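PDB 3QO8: serine--tRNA ligase, cytoplasmic from Candida albicans, which joins serine to its cognate tRNA in two steps, first activating the amino acid with ATP and then passing it to the acceptor end of the tRNA. Local coordinates for residues 42-52 against 87-97. Numbering follows the deposited sequence.
Sequences WVKLRFDLDEH and KKEIIEKEAEA
Ile90 lays its CD1 methyl over one face of the His52 imidazole, 3.6 Å from the ring centroid, a CH-pi contact displaced toward the rim. The Asp48 side chain crosses Ile90 at about a right angle, with OD2 against CD1, and the CG2 branch of the isoleucine rests against both the Leu45 carbonyl oxygen and Leu49 CB. Ile90 is thus a knob in a hole made by Leu45, Asp48, Leu49 and His52. Two hydrogen bonds fix how the imidazole is turned: ND1 donates to Asp48 O at 2.9 Å, entering from the face of that carbonyl opposite the one used by His52 N, and NE2 is hydrogen-bonded to Glu86. A turn or so along, Leu45 returns the favour, sitting among Ile90, Lys93, Glu94 and Ala97 with CD1 3.7 Å from Lys93 C. Such reciprocal knobs-into-holes packing marks an antiparallel coiled coil, here the two-helix arm of the N-terminal tRNA-binding extension, far from the catalytic core. The axes of the two segments come within 9.3 Å, their N-to-C directions 152° apart. Leu49, whose CG stands anti to its backbone nitrogen, sends CD1 across to Ile91 CG1 at 3.7 Å and against the aliphatic stem of Lys87, whose ammonium goes on to Asn53. Near the other end, Trp42 NE1 donates to Glu94 OE2 at 2.8 Å, the N-H...O angle being 153°. The oxygen receives it on its anti lone pair, with ring and carboxylate planes 66° apart; the bend at chi2 of Glu94 swings the acid alongside the indole, while Ala97 CB meets the ring edge at CD1.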
# COMPACT_ATOMS: atom_id res chain seq x y z
N TRP A 42 -41.55 -3.07 -15.60
CA TRP A 42 -41.05 -4.33 -15.08
C TRP A 42 -42.19 -5.19 -14.53
O TRP A 42 -42.28 -6.38 -14.83
CB TRP A 42 -40.00 -4.08 -14.00
CG TRP A 42 -39.52 -5.33 -13.40
CD1 TRP A 42 -38.57 -6.17 -13.91
CD2 TRP A 42 -39.99 -5.93 -12.19
NE1 TRP A 42 -38.41 -7.25 -13.08
CE2 TRP A 42 -39.26 -7.13 -12.02
CE3 TRP A 42 -40.94 -5.57 -11.23
CZ2 TRP A 42 -39.47 -7.97 -10.92
CZ3 TRP A 42 -41.14 -6.40 -10.14
CH2 TRP A 42 -40.41 -7.59 -10.00
N VAL A 43 -43.07 -4.58 -13.74
CA VAL A 43 -44.21 -5.30 -13.17
C VAL A 43 -45.10 -5.87 -14.26
O VAL A 43 -45.56 -7.01 -14.15
CB VAL A 43 -45.06 -4.40 -12.24
CG1 VAL A 43 -46.36 -5.09 -11.87
CG2 VAL A 43 -44.28 -4.02 -11.00
N LYS A 44 -45.35 -5.08 -15.30
CA LYS A 44 -46.14 -5.54 -16.44
C LYS A 44 -45.54 -6.80 -17.05
O LYS A 44 -46.24 -7.79 -17.30
CB LYS A 44 -46.26 -4.43 -17.50
CG LYS A 44 -47.28 -3.36 -17.14
CD LYS A 44 -47.01 -2.04 -17.86
CE LYS A 44 -46.96 -2.21 -19.37
NZ LYS A 44 -48.27 -2.61 -19.96
N LEU A 45 -44.23 -6.76 -17.27
CA LEU A 45 -43.53 -7.92 -17.81
C LEU A 45 -43.64 -9.14 -16.90
O LEU A 45 -43.83 -10.27 -17.37
CB LEU A 45 -42.07 -7.57 -18.10
CG LEU A 45 -41.90 -6.63 -19.30
CD1 LEU A 45 -40.50 -6.07 -19.38
CD2 LEU A 45 -42.25 -7.37 -20.59
N ARG A 46 -43.53 -8.92 -15.59
CA ARG A 46 -43.64 -10.00 -14.61
C ARG A 46 -45.02 -10.66 -14.67
O ARG A 46 -45.15 -11.89 -14.64
CB ARG A 46 -43.34 -9.49 -13.20
CG ARG A 46 -43.28 -10.57 -12.12
CD ARG A 46 -43.21 -9.96 -10.72
NE ARG A 46 -44.47 -9.36 -10.31
CZ ARG A 46 -44.66 -8.69 -9.17
NH1 ARG A 46 -43.66 -8.53 -8.31
NH2 ARG A 46 -45.85 -8.18 -8.89
N PHE A 47 -46.07 -9.84 -14.76
CA PHE A 47 -47.42 -10.37 -14.91
C PHE A 47 -47.55 -11.17 -16.20
O PHE A 47 -48.12 -12.26 -16.20
CB PHE A 47 -48.47 -9.25 -14.89
CG PHE A 47 -48.71 -8.66 -13.53
CD1 PHE A 47 -48.00 -9.12 -12.43
CD2 PHE A 47 -49.65 -7.66 -13.36
CE1 PHE A 47 -48.22 -8.57 -11.18
CE2 PHE A 47 -49.87 -7.11 -12.11
CZ PHE A 47 -49.16 -7.56 -11.02
N ASP A 48 -47.03 -10.62 -17.29
CA ASP A 48 -47.10 -11.27 -18.59
C ASP A 48 -46.36 -12.61 -18.57
O ASP A 48 -46.83 -13.62 -19.09
CB ASP A 48 -46.57 -10.35 -19.69
CG ASP A 48 -47.06 -10.74 -21.07
OD1 ASP A 48 -47.90 -11.66 -21.17
OD2 ASP A 48 -46.63 -10.11 -22.06
N LEU A 49 -45.19 -12.62 -17.94
CA LEU A 49 -44.43 -13.85 -17.76
C LEU A 49 -45.27 -14.86 -16.97
O LEU A 49 -45.38 -16.02 -17.35
CB LEU A 49 -43.12 -13.55 -17.02
CG LEU A 49 -42.12 -14.69 -16.83
CD1 LEU A 49 -41.76 -15.32 -18.16
CD2 LEU A 49 -40.87 -14.19 -16.11
N ASP A 50 -45.87 -14.39 -15.87
CA ASP A 50 -46.74 -15.23 -15.05
C ASP A 50 -47.89 -15.83 -15.87
O ASP A 50 -48.18 -17.03 -15.76
CB ASP A 50 -47.31 -14.41 -13.89
CG ASP A 50 -46.74 -14.83 -12.55
OD1 ASP A 50 -45.60 -14.41 -12.24
OD2 ASP A 50 -47.43 -15.57 -11.82
N GLU A 51 -48.54 -15.00 -16.68
CA GLU A 51 -49.64 -15.45 -17.51
C GLU A 51 -49.19 -16.49 -18.53
O GLU A 51 -49.89 -17.47 -18.80
CB GLU A 51 -50.29 -14.27 -18.23
CG GLU A 51 -50.79 -13.19 -17.29
CD GLU A 51 -51.48 -12.06 -18.02
OE1 GLU A 51 -51.56 -10.94 -17.46
OE2 GLU A 51 -51.93 -12.29 -19.17
N HIS A 52 -48.02 -16.26 -19.12
CA HIS A 52 -47.49 -17.19 -20.11
C HIS A 52 -47.20 -18.54 -19.46
O HIS A 52 -47.44 -19.59 -20.06
CB HIS A 52 -46.24 -16.63 -20.81
CG HIS A 52 -46.56 -15.74 -21.98
ND1 HIS A 52 -47.17 -14.51 -21.85
CD2 HIS A 52 -46.36 -15.92 -23.31
CE1 HIS A 52 -47.33 -13.97 -23.04
NE2 HIS A 52 -46.84 -14.80 -23.94
N LYS A 87 -42.60 -16.09 -24.53
CA LYS A 87 -42.00 -16.14 -23.20
C LYS A 87 -40.51 -15.83 -23.27
O LYS A 87 -39.99 -15.08 -22.44
CB LYS A 87 -42.23 -17.51 -22.55
CG LYS A 87 -41.56 -17.67 -21.19
CD LYS A 87 -41.75 -19.09 -20.67
CE LYS A 87 -41.02 -19.30 -19.36
NZ LYS A 87 -41.38 -20.61 -18.75
N LYS A 88 -39.81 -16.41 -24.25
CA LYS A 88 -38.40 -16.10 -24.44
C LYS A 88 -38.18 -14.60 -24.53
O LYS A 88 -37.28 -14.05 -23.88
CB LYS A 88 -37.85 -16.78 -25.69
CG LYS A 88 -37.71 -18.28 -25.55
CD LYS A 88 -37.08 -18.90 -26.78
CE LYS A 88 -37.15 -20.42 -26.71
NZ LYS A 88 -36.53 -21.06 -27.91
N GLU A 89 -38.99 -13.93 -25.34
CA GLU A 89 -38.85 -12.50 -25.52
C GLU A 89 -39.12 -11.74 -24.21
O GLU A 89 -38.35 -10.86 -23.83
CB GLU A 89 -39.79 -12.01 -26.62
CG GLU A 89 -39.50 -10.59 -27.07
CD GLU A 89 -38.04 -10.39 -27.42
OE1 GLU A 89 -37.40 -11.36 -27.88
OE2 GLU A 89 -37.53 -9.27 -27.22
N ILE A 90 -40.21 -12.09 -23.54
CA ILE A 90 -40.57 -11.47 -22.27
C ILE A 90 -39.45 -11.65 -21.25
O ILE A 90 -39.10 -10.71 -20.54
CB ILE A 90 -41.88 -12.06 -21.72
CG1 ILE A 90 -43.04 -11.73 -22.65
CG2 ILE A 90 -42.16 -11.54 -20.32
CD1 ILE A 90 -44.32 -12.48 -22.32
N ILE A 91 -38.87 -12.85 -21.19
CA ILE A 91 -37.79 -13.13 -20.25
C ILE A 91 -36.61 -12.18 -20.48
O ILE A 91 -35.98 -11.69 -19.54
CB ILE A 91 -37.33 -14.60 -20.35
CG1 ILE A 91 -38.34 -15.50 -19.66
CG2 ILE A 91 -35.95 -14.78 -19.73
CD1 ILE A 91 -38.14 -16.97 -19.95
N GLU A 92 -36.33 -11.92 -21.75
CA GLU A 92 -35.23 -11.05 -22.13
C GLU A 92 -35.52 -9.59 -21.77
O GLU A 92 -34.66 -8.89 -21.25
CB GLU A 92 -34.98 -11.18 -23.63
CG GLU A 92 -33.73 -10.49 -24.12
CD GLU A 92 -33.41 -10.85 -25.56
OE1 GLU A 92 -34.14 -11.69 -26.13
OE2 GLU A 92 -32.44 -10.30 -26.12
N LYS A 93 -36.74 -9.14 -22.05
CA LYS A 93 -37.15 -7.78 -21.71
C LYS A 93 -37.16 -7.56 -20.20
O LYS A 93 -36.74 -6.52 -19.71
CB LYS A 93 -38.53 -7.47 -22.27
CG LYS A 93 -38.60 -7.43 -23.79
CD LYS A 93 -40.02 -7.18 -24.24
CE LYS A 93 -40.14 -7.23 -25.76
NZ LYS A 93 -41.55 -7.12 -26.21
N GLU A 94 -37.66 -8.54 -19.46
CA GLU A 94 -37.75 -8.41 -18.02
C GLU A 94 -36.36 -8.20 -17.43
O GLU A 94 -36.15 -7.29 -16.63
CB GLU A 94 -38.44 -9.64 -17.40
CG GLU A 94 -38.72 -9.50 -15.91
CD GLU A 94 -37.67 -10.19 -15.05
OE1 GLU A 94 -37.30 -11.33 -15.39
OE2 GLU A 94 -37.21 -9.58 -14.05
N ALA A 95 -35.41 -9.02 -17.86
CA ALA A 95 -34.05 -8.94 -17.33
C ALA A 95 -33.42 -7.60 -17.67
O ALA A 95 -32.68 -7.03 -16.87
CB ALA A 95 -33.20 -10.09 -17.86
N GLU A 96 -33.73 -7.09 -18.86
CA GLU A 96 -33.20 -5.79 -19.28
C GLU A 96 -33.81 -4.67 -18.44
O GLU A 96 -33.13 -3.72 -18.07
CB GLU A 96 -33.49 -5.56 -20.76
CG GLU A 96 -32.93 -4.26 -21.32
CD GLU A 96 -31.41 -4.24 -21.37
OE1 GLU A 96 -30.78 -5.27 -21.04
OE2 GLU A 96 -30.84 -3.19 -21.76
N ALA A 97 -35.10 -4.80 -18.14
CA ALA A 97 -35.80 -3.80 -17.35
C ALA A 97 -35.27 -3.78 -15.92
O ALA A 97 -35.06 -2.71 -15.35
CB ALA A 97 -37.29 -4.09 -17.35